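Local coordinates for putative non-ribosomal peptide synthetase (PDB 6M7L), which probably takes part in non-ribosomal peptide synthesis through a condensation-type domain of the CoA-dependent acyltransferase clan, at residues Pro129-Leu134 against Leu145-Arg150; Ala105-Leu110 against Phe135-Arg140; Ala64-Gly69 against Thr95-Leu100; Arg30-Ser35 against His149-Asp154. All coordinates share one frame; numbering follows the deposited sequence.

Overall arrangement
All four contacts lie in one condensation-type domain. Interactions 1 and 2 share strand 130-136. In interaction 1 it pairs with strand 141-149, and in interaction 2 its far end meets the loop leading into helix 110-119; their centres lie about 18 Å apart. The centre of interaction 3 is about 10 Å from that of interaction 1, where helix 58-71 covers the sheet, and the two touch through Trp130, Leu65 and Pro98. Interaction 4 shares His149 and Arg150 with interaction 1 and joins helix 26-34 to the turn after the hairpin. Along the chain it encloses interaction 3 and then interaction 2. Together they tie helices and loops around one mixed sheet.

Interaction 1. Residues Pro129-Leu134 against Leu145-Arg150; sequences PWRAHL and LVVAHR
Leu145 O accepts the backbone N of His133 at 2.8 Å, and Leu145 N returns a bond to His133 O. This two-way exchange belongs to an antiparallel beta hairpin, strands 130-136 and 141-149. It is repeated at the Arg131-Val147 hydrogen-bonded pair, where Val147 N reaches Arg131 O at 3.0 Å with an N-H...O angle of 167°. Beyond that pair, His149 N closes on Pro129 O at 2.8 Å.

One face of the hairpin is polar as well as greasy. The Arg131 NE atom donates to His133 NE2 at 2.8 Å, lying in the imidazole plane as well as in the plane of its own guanidinium. The ring's other nitrogen, ND1, is bonded to Glu101 OE2, so the imidazole is held at two points of its rim. Leu145 runs alongside it, CD2 3.8 Å from His133 CD2, while Val147 CG1 lies under one face of the guanidinium, whose NH2 also serves the carbonyls of Arg117 and Arg120. With a leucine in place of His133, Arg131 NE would probably be left without its acceptor and Glu101 without this partner.

The opposite face carries Trp130, Ala132, Val146 and Ala148; Trp130 and Ala132 pack on helix 58-71. Trp130 has CG wedged between its backbone N and carbonyl carbon (chi1 71°), a turn that swings the indole clear of Ala148. Its CE3 edge then meets Val146 CG1 in the ring plane at 3.8 Å.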
loop_
_atom_site.group_PDB
_atom_site.type_symbol
_atom_site.label_atom_id
_atom_site.label_comp_id
_atom_site.label_asym_id
_atom_site.label_seq_id
_atom_site.Cartn_x
_atom_site.Cartn_y
_atom_site.Cartn_z
ATOM N N PRO A 129 -26.052 3.198 -2.846
ATOM C CA PRO A 129 -25.444 2.319 -3.853
ATOM C C PRO A 129 -24.426 1.337 -3.293
ATOM O O PRO A 129 -23.483 0.960 -3.996
ATOM C CB PRO A 129 -24.788 3.313 -4.815
ATOM C CG PRO A 129 -24.418 4.463 -3.936
ATOM C CD PRO A 129 -25.443 4.539 -2.840
ATOM N N TRP A 130 -24.594 0.910 -2.044
ATOM C CA TRP A 130 -23.741 -0.145 -1.517
ATOM C C TRP A 130 -24.446 -0.834 -0.360
ATOM O O TRP A 130 -25.410 -0.313 0.208
ATOM C CB TRP A 130 -22.367 0.390 -1.089
ATOM C CG TRP A 130 -22.362 1.250 0.136
ATOM C CD1 TRP A 130 -23.204 2.285 0.420
ATOM C CD2 TRP A 130 -21.445 1.167 1.234
ATOM N NE1 TRP A 130 -22.878 2.840 1.634
ATOM C CE2 TRP A 130 -21.801 2.172 2.152
ATOM C CE3 TRP A 130 -20.362 0.332 1.530
ATOM C CZ2 TRP A 130 -21.108 2.372 3.345
ATOM C CZ3 TRP A 130 -19.680 0.528 2.716
ATOM C CH2 TRP A 130 -20.055 1.539 3.608
ATOM N N ARG A 131 -23.954 -2.025 -0.030
ATOM C CA ARG A 131 -24.533 -2.842 1.026
ATOM C C ARG A 131 -23.486 -3.844 1.491
ATOM O O ARG A 131 -22.475 -4.071 0.821
ATOM C CB ARG A 131 -25.798 -3.557 0.548
ATOM C CG ARG A 131 -25.624 -4.254 -0.783
ATOM C CD ARG A 131 -26.782 -5.181 -1.103
ATOM N NE ARG A 131 -26.354 -6.217 -2.035
ATOM C CZ ARG A 131 -26.585 -6.202 -3.342
ATOM N NH1 ARG A 131 -27.269 -5.208 -3.892
ATOM N NH2 ARG A 131 -26.134 -7.193 -4.097
ATOM N N ALA A 132 -23.742 -4.442 2.651
ATOM C CA ALA A 132 -22.810 -5.366 3.276
ATOM C C ALA A 132 -23.540 -6.630 3.704
ATOM O O ALA A 132 -24.668 -6.570 4.199
ATOM C CB ALA A 132 -22.121 -4.727 4.488
ATOM N N HIS A 133 -22.883 -7.773 3.514
ATOM C CA HIS A 133 -23.441 -9.075 3.866
ATOM C C HIS A 133 -22.447 -9.786 4.773
ATOM O O HIS A 133 -21.373 -10.196 4.320
ATOM C CB HIS A 133 -23.735 -9.905 2.619
ATOM C CG HIS A 133 -24.431 -9.139 1.538
ATOM N ND1 HIS A 133 -25.797 -9.181 1.357
ATOM C CD2 HIS A 133 -23.950 -8.305 0.587
ATOM C CE1 HIS A 133 -26.126 -8.408 0.337
ATOM N NE2 HIS A 133 -25.024 -7.865 -0.148
ATOM N N LEU A 134 -22.801 -9.927 6.046
ATOM C CA LEU A 134 -21.960 -10.618 7.009
ATOM C C LEU A 134 -22.368 -12.083 7.080
ATOM O O LEU A 134 -23.561 -12.399 7.145
ATOM C CB LEU A 134 -22.068 -9.964 8.387
ATOM C CG LEU A 134 -21.246 -10.595 9.510
ATOM C CD1 LEU A 134 -19.778 -10.669 9.120
ATOM C CD2 LEU A 134 -21.426 -9.808 10.797
ATOM N N LEU A 145 -18.841 -9.429 3.131
ATOM C CA LEU A 145 -18.910 -9.041 1.731
ATOM C C LEU A 145 -19.423 -7.613 1.645
ATOM O O LEU A 145 -20.434 -7.275 2.268
ATOM C CB LEU A 145 -19.821 -9.977 0.933
ATOM C CG LEU A 145 -20.142 -9.546 -0.502
ATOM C CD1 LEU A 145 -18.900 -9.587 -1.383
ATOM C CD2 LEU A 145 -21.244 -10.412 -1.086
ATOM N N VAL A 146 -18.719 -6.780 0.889
ATOM C CA VAL A 146 -19.136 -5.411 0.620
ATOM C C VAL A 146 -19.342 -5.288 -0.879
ATOM O O VAL A 146 -18.421 -5.555 -1.661
ATOM C CB VAL A 146 -18.108 -4.384 1.123
ATOM C CG1 VAL A 146 -18.559 -2.969 0.771
ATOM C CG2 VAL A 146 -17.901 -4.529 2.625
ATOM N N VAL A 147 -20.551 -4.909 -1.280
ATOM C CA VAL A 147 -20.892 -4.689 -2.678
ATOM C C VAL A 147 -21.205 -3.213 -2.855
ATOM O O VAL A 147 -21.891 -2.612 -2.021
ATOM C CB VAL A 147 -22.084 -5.562 -3.117
ATOM C CG1 VAL A 147 -22.307 -5.445 -4.617
ATOM C CG2 VAL A 147 -21.860 -7.011 -2.713
ATOM N N ALA A 148 -20.689 -2.625 -3.930
ATOM C CA ALA A 148 -20.948 -1.230 -4.250
ATOM C C ALA A 148 -21.207 -1.112 -5.743
ATOM O O ALA A 148 -20.441 -1.648 -6.549
ATOM C CB ALA A 148 -19.774 -0.334 -3.838
ATOM N N HIS A 149 -22.285 -0.425 -6.108
ATOM C CA HIS A 149 -22.599 -0.253 -7.518
ATOM C C HIS A 149 -21.559 0.646 -8.175
ATOM O O HIS A 149 -21.055 1.590 -7.558
ATOM C CB HIS A 149 -23.999 0.337 -7.689
ATOM C CG HIS A 149 -24.564 0.144 -9.061
ATOM N ND1 HIS A 149 -24.172 0.905 -10.140
ATOM C CD2 HIS A 149 -25.475 -0.738 -9.534
ATOM C CE1 HIS A 149 -24.822 0.504 -11.218
ATOM N NE2 HIS A 149 -25.619 -0.492 -10.877
ATOM N N ARG A 150 -21.233 0.348 -9.434
ATOM C CA ARG A 150 -20.191 1.108 -10.119
ATOM C C ARG A 150 -20.612 2.536 -10.441
ATOM O O ARG A 150 -19.790 3.304 -10.951
ATOM C CB ARG A 150 -19.761 0.385 -11.396
ATOM C CG ARG A 150 -19.208 -1.011 -11.158
ATOM C CD ARG A 150 -18.667 -1.627 -12.440
ATOM N NE ARG A 150 -17.242 -1.925 -12.331
ATOM C CZ ARG A 150 -16.752 -3.093 -11.929
ATOM N NH1 ARG A 150 -15.440 -3.274 -11.856
ATOM N NH2 ARG A 150 -17.572 -4.081 -11.604
#

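Interaction 2. Residues Ala105-Leu110 against Phe135-Arg140; sequences ATEDEL and FPLTDR
Leu137, just past Pro136, reaches into the loop before helix 110-119, and its side chain carries most of the contact with Ala105, Glu107 and Leu110. Its CB and CG stand back, each 4.3 Å from Ala105 O; the branches do the touching. CD2 turns down onto the loop backbone, lying 3.3 Å from Ala105 O and 3.7 Å from Glu107 N. CD1 goes the other way, 3.6 Å from Glu107 OE2 and 4.0 Å from Leu110 CD1, so the two leucines meet tip to tip. With CG beside the backbone N (chi1 -58°), Leu137 aims both methyls at this loop.

Leu110, the first residue of the helix, also sets CD2 against Phe135, 3.8 Å from its CB. Helix 110-119 itself covers the phenyl ring through Leu113 and Leu114. This is the corner of a beta-alpha-beta crossover: the helix links strand 100-102 to strand 130-136, its parallel neighbour in the sheet. The backbone marks that kinship, because Ala105 N donates to Pro136 O at 3.0 Å and a nearly straight 172°. Within the loop, Thr106 N is bonded to Glu109 OE1, approaching from above the carboxylate plane.

The chemistry is thus one backbone bond plus apolar packing. The charge of Glu107 finds its mate in Arg51 of strand 45-53, and Leu137 meets that carboxylate simply as an apolar neighbour.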
loop_
_atom_site.group_PDB
_atom_site.type_symbol
_atom_site.label_atom_id
_atom_site.label_comp_id
_atom_site.label_asym_id
_atom_site.label_seq_id
_atom_site.Cartn_x
_atom_site.Cartn_y
_atom_site.Cartn_z
ATOM N N ALA A 105 -23.675 -19.073 8.000
ATOM C CA ALA A 105 -23.366 -19.988 6.913
ATOM C C ALA A 105 -22.242 -20.925 7.328
ATOM O O ALA A 105 -21.602 -20.748 8.368
ATOM C CB ALA A 105 -22.977 -19.227 5.642
ATOM N N THR A 106 -22.024 -21.938 6.497
ATOM C CA THR A 106 -20.846 -22.786 6.558
ATOM C C THR A 106 -19.981 -22.517 5.334
ATOM O O THR A 106 -20.490 -22.142 4.273
ATOM C CB THR A 106 -21.221 -24.272 6.612
ATOM O OG1 THR A 106 -22.112 -24.583 5.534
ATOM C CG2 THR A 106 -21.889 -24.607 7.935
ATOM N N GLU A 107 -18.665 -22.694 5.501
ATOM C CA GLU A 107 -17.714 -22.509 4.407
ATOM C C GLU A 107 -18.220 -23.159 3.125
ATOM O O GLU A 107 -18.154 -22.574 2.039
ATOM C CB GLU A 107 -16.357 -23.096 4.805
ATOM C CG GLU A 107 -15.224 -22.722 3.876
ATOM C CD GLU A 107 -15.021 -21.228 3.812
ATOM O OE1 GLU A 107 -14.765 -20.702 2.708
ATOM O OE2 GLU A 107 -15.125 -20.575 4.874
ATOM N N ASP A 108 -18.710 -24.390 3.260
ATOM C CA ASP A 108 -19.512 -25.122 2.287
ATOM C C ASP A 108 -20.250 -24.220 1.302
ATOM O O ASP A 108 -20.063 -24.333 0.086
ATOM C CB ASP A 108 -20.518 -25.988 3.051
ATOM C CG ASP A 108 -21.039 -27.145 2.239
ATOM O OD1 ASP A 108 -20.497 -27.396 1.143
ATOM O OD2 ASP A 108 -21.995 -27.804 2.702
ATOM N N GLU A 109 -21.078 -23.312 1.818
ATOM C CA GLU A 109 -22.015 -22.549 1.004
ATOM C C GLU A 109 -21.595 -21.099 0.794
ATOM O O GLU A 109 -22.384 -20.308 0.265
ATOM C CB GLU A 109 -23.411 -22.605 1.632
ATOM C CG GLU A 109 -23.474 -22.091 3.060
ATOM C CD GLU A 109 -24.549 -22.779 3.878
ATOM O OE1 GLU A 109 -24.747 -22.397 5.053
ATOM O OE2 GLU A 109 -25.194 -23.709 3.349
ATOM N N LEU A 110 -20.379 -20.731 1.183
ATOM C CA LEU A 110 -19.903 -19.364 0.991
ATOM C C LEU A 110 -19.713 -19.001 -0.482
ATOM O O LEU A 110 -20.048 -17.873 -0.868
ATOM C CB LEU A 110 -18.602 -19.131 1.762
ATOM C CG LEU A 110 -18.791 -18.569 3.171
ATOM C CD1 LEU A 110 -17.451 -18.218 3.793
ATOM C CD2 LEU A 110 -19.707 -17.354 3.140
ATOM N N PHE A 135 -21.376 -12.975 7.066
ATOM C CA PHE A 135 -21.602 -14.420 7.063
ATOM C C PHE A 135 -20.897 -15.038 8.262
ATOM O O PHE A 135 -19.712 -15.396 8.183
ATOM C CB PHE A 135 -21.119 -15.043 5.757
ATOM C CG PHE A 135 -21.812 -14.504 4.540
ATOM C CD1 PHE A 135 -23.040 -15.012 4.145
ATOM C CD2 PHE A 135 -21.241 -13.485 3.793
ATOM C CE1 PHE A 135 -23.686 -14.515 3.025
ATOM C CE2 PHE A 135 -21.883 -12.984 2.671
ATOM C CZ PHE A 135 -23.106 -13.501 2.288
ATOM N N PRO A 136 -21.585 -15.175 9.396
ATOM C CA PRO A 136 -20.968 -15.800 10.579
ATOM C C PRO A 136 -20.708 -17.279 10.339
ATOM O O PRO A 136 -21.619 -18.039 9.999
ATOM C CB PRO A 136 -22.012 -15.581 11.681
ATOM C CG PRO A 136 -22.873 -14.461 11.184
ATOM C CD PRO A 136 -22.911 -14.614 9.698
ATOM N N LEU A 137 -19.452 -17.686 10.520
ATOM C CA LEU A 137 -19.048 -19.083 10.432
ATOM C C LEU A 137 -18.873 -19.710 11.808
ATOM O O LEU A 137 -19.417 -20.783 12.081
ATOM C CB LEU A 137 -17.750 -19.203 9.627
ATOM C CG LEU A 137 -17.822 -18.632 8.210
ATOM C CD1 LEU A 137 -16.433 -18.530 7.599
ATOM C CD2 LEU A 137 -18.735 -19.486 7.343
ATOM N N THR A 138 -18.104 -19.058 12.676
ATOM C CA THR A 138 -18.010 -19.380 14.092
ATOM C C THR A 138 -18.104 -18.075 14.875
ATOM O O THR A 138 -18.285 -16.997 14.302
ATOM C CB THR A 138 -16.705 -20.115 14.430
ATOM O OG1 THR A 138 -15.605 -19.201 14.347
ATOM C CG2 THR A 138 -16.466 -21.276 13.475
ATOM N N ASP A 139 -17.977 -18.171 16.198
ATOM C CA ASP A 139 -17.942 -16.963 17.013
ATOM C C ASP A 139 -16.643 -16.186 16.845
ATOM O O ASP A 139 -16.580 -15.021 17.252
ATOM C CB ASP A 139 -18.156 -17.315 18.487
ATOM C CG ASP A 139 -17.241 -18.430 18.963
ATOM O OD1 ASP A 139 -16.251 -18.738 18.266
ATOM O OD2 ASP A 139 -17.519 -19.004 20.036
ATOM N N ARG A 140 -15.620 -16.799 16.248
ATOM C CA ARG A 140 -14.326 -16.162 16.037
ATOM C C ARG A 140 -13.946 -16.080 14.564
ATOM O O ARG A 140 -12.820 -15.681 14.250
ATOM C CB ARG A 140 -13.236 -16.910 16.813
ATOM C CG ARG A 140 -13.269 -18.414 16.602
ATOM C CD ARG A 140 -11.977 -19.099 17.030
ATOM N NE ARG A 140 -11.714 -18.982 18.462
ATOM C CZ ARG A 140 -10.664 -18.354 18.982
ATOM N NH1 ARG A 140 -9.766 -17.786 18.186
ATOM N NH2 ARG A 140 -10.504 -18.302 20.297
#

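Interaction 3. Residues Ala64-Gly69 against Thr95-Leu100; sequences ALADVG and TGRPPL
Leu65 and Leu100 are brought together by different first torsions: on the helix, Leu65 places CG beside its backbone N (chi1 -72°), whereas Leu100 swings CG out to the far side from N (chi1 172°). The two side chains then meet at about a right angle, with Leu65 CD1 3.9 Å from Leu100 CD1. Arg97 folds back through a bend at chi3, which brings its guanidinium edge-on to Ala66; NH2 lies 3.5 Å from Ala66 CB, in the plane of the group. That is a van der Waals contact, and NE has a long, weak ion pair with Glu94.

Between these two pairs sits Pro98. Its CG lies 3.9 Å from Leu65 CB and equally far from Leu65 O, and CD is 4.2 Å from Ala66 CA, so the ring lies against the helical turn at Leu65-Ala66. The same ring packs on Trp130 of the neighbouring strand. Replacing Pro98 by alanine removes the ring, which would probably open a gap between Leu65 and the Trp130 indole and let this extended segment shift relative to the helix.

No hydrogen bond crosses the contact; it is held by van der Waals packing. Leu65 also reaches Ala132 of the sheet and Leu165 of helix 155-172. Helix 58-71 thus packs on the sheet while the loop runs past it into edge strand 100-102, the layered alpha/beta arrangement of a chloramphenicol acetyltransferase-like half of a condensation-family domain.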
loop_
_atom_site.group_PDB
_atom_site.type_symbol
_atom_site.label_atom_id
_atom_site.label_comp_id
_atom_site.label_asym_id
_atom_site.label_seq_id
_atom_site.Cartn_x
_atom_site.Cartn_y
_atom_site.Cartn_z
ATOM N N ALA A 64 -19.190 1.323 11.962
ATOM C CA ALA A 64 -18.105 1.649 11.042
ATOM C C ALA A 64 -18.604 1.728 9.605
ATOM O O ALA A 64 -18.179 2.605 8.842
ATOM C CB ALA A 64 -16.985 0.619 11.164
ATOM N N LEU A 65 -19.501 0.816 9.217
ATOM C CA LEU A 65 -20.105 0.889 7.889
ATOM C C LEU A 65 -20.820 2.220 7.692
ATOM O O LEU A 65 -20.638 2.892 6.668
ATOM C CB LEU A 65 -21.066 -0.282 7.689
ATOM C CG LEU A 65 -20.424 -1.659 7.504
ATOM C CD1 LEU A 65 -21.471 -2.764 7.540
ATOM C CD2 LEU A 65 -19.630 -1.708 6.209
ATOM N N ALA A 66 -21.626 2.626 8.677
ATOM C CA ALA A 66 -22.279 3.929 8.606
ATOM C C ALA A 66 -21.264 5.065 8.575
ATOM O O ALA A 66 -21.513 6.099 7.943
ATOM C CB ALA A 66 -23.235 4.102 9.784
ATOM N N ASP A 67 -20.118 4.893 9.244
ATOM C CA ASP A 67 -19.097 5.939 9.254
ATOM C C ASP A 67 -18.464 6.111 7.880
ATOM O O ASP A 67 -18.202 7.242 7.451
ATOM C CB ASP A 67 -18.026 5.622 10.295
ATOM C CG ASP A 67 -18.546 5.720 11.708
ATOM O OD1 ASP A 67 -19.456 6.541 11.952
ATOM O OD2 ASP A 67 -18.046 4.973 12.576
ATOM N N VAL A 68 -18.196 5.004 7.183
ATOM C CA VAL A 68 -17.709 5.093 5.809
ATOM C C VAL A 68 -18.723 5.820 4.938
ATOM O O VAL A 68 -18.362 6.669 4.113
ATOM C CB VAL A 68 -17.397 3.690 5.260
ATOM C CG1 VAL A 68 -16.865 3.784 3.836
ATOM C CG2 VAL A 68 -16.409 2.984 6.160
ATOM N N GLY A 69 -20.010 5.503 5.112
ATOM C CA GLY A 69 -21.040 6.212 4.374
ATOM C C GLY A 69 -21.092 7.689 4.715
ATOM O O GLY A 69 -21.287 8.531 3.836
ATOM N N THR A 95 -30.174 7.982 8.044
ATOM C CA THR A 95 -31.048 7.586 6.945
ATOM C C THR A 95 -30.213 7.536 5.674
ATOM O O THR A 95 -29.847 8.575 5.121
ATOM C CB THR A 95 -32.215 8.558 6.793
ATOM O OG1 THR A 95 -31.781 9.718 6.071
ATOM C CG2 THR A 95 -32.734 8.988 8.157
ATOM N N GLY A 96 -29.897 6.334 5.214
ATOM C CA GLY A 96 -28.931 6.167 4.141
ATOM C C GLY A 96 -27.686 5.416 4.552
ATOM O O GLY A 96 -26.747 5.319 3.748
ATOM N N ARG A 97 -27.624 4.904 5.776
ATOM C CA ARG A 97 -26.597 3.941 6.123
ATOM C C ARG A 97 -26.772 2.697 5.253
ATOM O O ARG A 97 -27.888 2.379 4.830
ATOM C CB ARG A 97 -26.690 3.573 7.603
ATOM C CG ARG A 97 -27.907 2.728 7.948
ATOM C CD ARG A 97 -28.038 2.481 9.442
ATOM N NE ARG A 97 -26.758 2.584 10.137
ATOM C CZ ARG A 97 -26.477 1.958 11.275
ATOM N NH1 ARG A 97 -27.380 1.168 11.841
ATOM N NH2 ARG A 97 -25.289 2.113 11.844
ATOM N N PRO A 98 -25.687 1.982 4.948
ATOM C CA PRO A 98 -25.823 0.780 4.137
ATOM C C PRO A 98 -26.528 -0.313 4.918
ATOM O O PRO A 98 -26.373 -0.415 6.147
ATOM C CB PRO A 98 -24.365 0.398 3.829
ATOM C CG PRO A 98 -23.618 0.905 5.012
ATOM C CD PRO A 98 -24.290 2.211 5.358
ATOM N N PRO A 99 -27.332 -1.139 4.255
ATOM C CA PRO A 99 -27.882 -2.315 4.932
ATOM C C PRO A 99 -26.789 -3.323 5.241
ATOM O O PRO A 99 -25.783 -3.422 4.535
ATOM C CB PRO A 99 -28.892 -2.873 3.921
ATOM C CG PRO A 99 -28.465 -2.319 2.603
ATOM C CD PRO A 99 -27.860 -0.979 2.889
ATOM N N LEU A 100 -26.992 -4.070 6.323
ATOM C CA LEU A 100 -26.038 -5.081 6.777
ATOM C C LEU A 100 -26.797 -6.383 7.011
ATOM O O LEU A 100 -27.427 -6.562 8.058
ATOM C CB LEU A 100 -25.316 -4.631 8.043
ATOM C CG LEU A 100 -24.431 -5.684 8.720
ATOM C CD1 LEU A 100 -23.343 -6.182 7.772
ATOM C CD2 LEU A 100 -23.821 -5.137 10.004
#

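Interaction 4. Residues Arg30-Ser35 against His149-Asp154; sequences RMWLLS and HRIAAD
Met31 on helix 26-34 fills the tight half of this contact, pressing along its whole length on the turn His149-Ile151. Its CB meets Ile151 CB at 3.8 Å, and CG lies over the Arg150 carbonyl. Bends at chi2 (-53°) and chi3 curl the chain back on itself, bringing the CE methyl 3.5 Å from Arg150 CB and 3.6 Å from His149 CE1, obliquely to the imidazole. The same Ile151 stretches its CG1 arm away from its backbone N, and CD1 reaches Trp32 CB at 3.9 Å. The indole beyond is fixed by its NE1 bond to Phe79 O.

What faces Met31 is itself prearranged. Ile151 N donates to His149 ND1 at 3.1 Å, in the ring plane, which locks the imidazole's rotation and turns NE2 toward Ser35. Ser35 CB comes within 3.5 Å of that nitrogen, while Ser35 OG bonds instead to Trp32 O three residues back.

The looser side begins past Arg150 CB: the rest of this partly exposed side chain leads away from the helix, and NH1 has a long, weak ion pair with Glu404.

HRIAAD occupies the place of HHxxxD in the condensation-domain HHxxxDG motif, with arginine where the second histidine stands, a departure consistent with a condensation-like domain that may not catalyse condensation, as in the X domains of glycopeptide synthetases. Its Asp154 forms a salt bridge with Arg301 and caps helix 155-172. The turn therefore links strand 141-149 to that helix, with helix 26-34 packed against it and strand 45-53 touching Arg150 and Ala153 through Val46.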
loop_
_atom_site.group_PDB
_atom_site.type_symbol
_atom_site.label_atom_id
_atom_site.label_comp_id
_atom_site.label_asym_id
_atom_site.label_seq_id
_atom_site.Cartn_x
_atom_site.Cartn_y
_atom_site.Cartn_z
ATOM N N ARG A 30 -24.613 6.461 -17.585
ATOM C CA ARG A 30 -24.637 5.155 -18.233
ATOM C C ARG A 30 -24.845 4.038 -17.218
ATOM O O ARG A 30 -25.590 3.086 -17.478
ATOM C CB ARG A 30 -23.349 4.935 -19.022
ATOM C CG ARG A 30 -23.394 3.709 -19.913
ATOM C CD ARG A 30 -22.203 3.643 -20.851
ATOM N NE ARG A 30 -22.266 2.455 -21.693
ATOM C CZ ARG A 30 -21.830 1.257 -21.323
ATOM N NH1 ARG A 30 -21.288 1.087 -20.125
ATOM N NH2 ARG A 30 -21.931 0.227 -22.152
ATOM N N MET A 31 -24.203 4.141 -16.051
ATOM C CA MET A 31 -24.357 3.108 -15.033
ATOM C C MET A 31 -25.794 3.032 -14.537
ATOM O O MET A 31 -26.320 1.938 -14.305
ATOM C CB MET A 31 -23.403 3.366 -13.866
ATOM C CG MET A 31 -21.933 3.214 -14.214
ATOM S SD MET A 31 -21.573 1.622 -14.970
ATOM C CE MET A 31 -22.312 0.535 -13.760
ATOM N N TRP A 32 -26.443 4.185 -14.363
ATOM C CA TRP A 32 -27.831 4.189 -13.919
ATOM C C TRP A 32 -28.728 3.493 -14.935
ATOM O O TRP A 32 -29.571 2.661 -14.573
ATOM C CB TRP A 32 -28.297 5.626 -13.676
ATOM C CG TRP A 32 -29.634 5.717 -13.008
ATOM C CD1 TRP A 32 -29.875 5.780 -11.667
ATOM C CD2 TRP A 32 -30.916 5.749 -13.648
ATOM N NE1 TRP A 32 -31.227 5.852 -11.430
ATOM C CE2 TRP A 32 -31.888 5.833 -12.630
ATOM C CE3 TRP A 32 -31.338 5.714 -14.982
ATOM C CZ2 TRP A 32 -33.256 5.884 -12.904
ATOM C CZ3 TRP A 32 -32.694 5.766 -15.251
ATOM C CH2 TRP A 32 -33.636 5.850 -14.218
ATOM N N LEU A 33 -28.549 3.813 -16.218
ATOM C CA LEU A 33 -29.371 3.213 -17.264
ATOM C C LEU A 33 -29.197 1.700 -17.302
ATOM O O LEU A 33 -30.179 0.950 -17.264
ATOM C CB LEU A 33 -29.026 3.838 -18.617
ATOM C CG LEU A 33 -29.445 5.301 -18.784
ATOM C CD1 LEU A 33 -28.863 5.898 -20.049
ATOM C CD2 LEU A 33 -30.959 5.422 -18.781
ATOM N N LEU A 34 -27.948 1.229 -17.355
ATOM C CA LEU A 34 -27.697 -0.207 -17.392
ATOM C C LEU A 34 -28.100 -0.914 -16.106
ATOM O O LEU A 34 -28.172 -2.149 -16.100
ATOM C CB LEU A 34 -26.222 -0.480 -17.681
ATOM C CG LEU A 34 -25.647 0.105 -18.969
ATOM C CD1 LEU A 34 -24.202 -0.335 -19.142
ATOM C CD2 LEU A 34 -26.486 -0.295 -20.174
ATOM N N SER A 35 -28.357 -0.179 -15.024
ATOM C CA SER A 35 -28.825 -0.798 -13.791
ATOM C C SER A 35 -30.288 -1.212 -13.862
ATOM O O SER A 35 -30.744 -1.968 -12.998
ATOM C CB SER A 35 -28.624 0.152 -12.606
ATOM O OG SER A 35 -29.760 0.979 -12.416
ATOM N N HIS A 149 -22.285 -0.425 -6.108
ATOM C CA HIS A 149 -22.599 -0.253 -7.518
ATOM C C HIS A 149 -21.559 0.646 -8.175
ATOM O O HIS A 149 -21.055 1.590 -7.558
ATOM C CB HIS A 149 -23.999 0.337 -7.689
ATOM C CG HIS A 149 -24.564 0.144 -9.061
ATOM N ND1 HIS A 149 -24.172 0.905 -10.140
ATOM C CD2 HIS A 149 -25.475 -0.738 -9.534
ATOM C CE1 HIS A 149 -24.822 0.504 -11.218
ATOM N NE2 HIS A 149 -25.619 -0.492 -10.877
ATOM N N ARG A 150 -21.233 0.348 -9.434
ATOM C CA ARG A 150 -20.191 1.108 -10.119
ATOM C C ARG A 150 -20.612 2.536 -10.441
ATOM O O ARG A 150 -19.790 3.304 -10.951
ATOM C CB ARG A 150 -19.761 0.385 -11.396
ATOM C CG ARG A 150 -19.208 -1.011 -11.158
ATOM C CD ARG A 150 -18.667 -1.627 -12.440
ATOM N NE ARG A 150 -17.242 -1.925 -12.331
ATOM C CZ ARG A 150 -16.752 -3.093 -11.929
ATOM N NH1 ARG A 150 -15.440 -3.274 -11.856
ATOM N NH2 ARG A 150 -17.572 -4.081 -11.604
ATOM N N ILE A 151 -21.865 2.906 -10.159
ATOM C CA ILE A 151 -22.270 4.303 -10.238
ATOM C C ILE A 151 -21.655 5.110 -9.106
ATOM O O ILE A 151 -21.605 6.342 -9.175
ATOM C CB ILE A 151 -23.808 4.411 -10.217
ATOM C CG1 ILE A 151 -24.270 5.780 -10.718
ATOM C CG2 ILE A 151 -24.341 4.160 -8.815
ATOM C CD1 ILE A 151 -25.775 5.935 -10.759
ATOM N N ALA A 152 -21.169 4.437 -8.062
ATOM C CA ALA A 152 -20.606 5.099 -6.898
ATOM C C ALA A 152 -19.166 4.724 -6.604
ATOM O O ALA A 152 -18.497 5.464 -5.876
ATOM C CB ALA A 152 -21.444 4.794 -5.650
ATOM N N ALA A 153 -18.669 3.612 -7.140
ATOM C CA ALA A 153 -17.357 3.108 -6.764
ATOM C C ALA A 153 -16.701 2.457 -7.971
ATOM O O ALA A 153 -17.344 1.681 -8.686
ATOM C CB ALA A 153 -17.472 2.105 -5.611
ATOM N N ASP A 154 -15.429 2.773 -8.196
ATOM C CA ASP A 154 -14.654 2.148 -9.254
ATOM C C ASP A 154 -13.779 1.045 -8.656
ATOM O O ASP A 154 -13.941 0.657 -7.494
ATOM C CB ASP A 154 -13.837 3.201 -10.013
ATOM C CG ASP A 154 -12.849 3.945 -9.127
ATOM O OD1 ASP A 154 -12.798 3.680 -7.907
ATOM O OD2 ASP A 154 -12.114 4.808 -9.658
#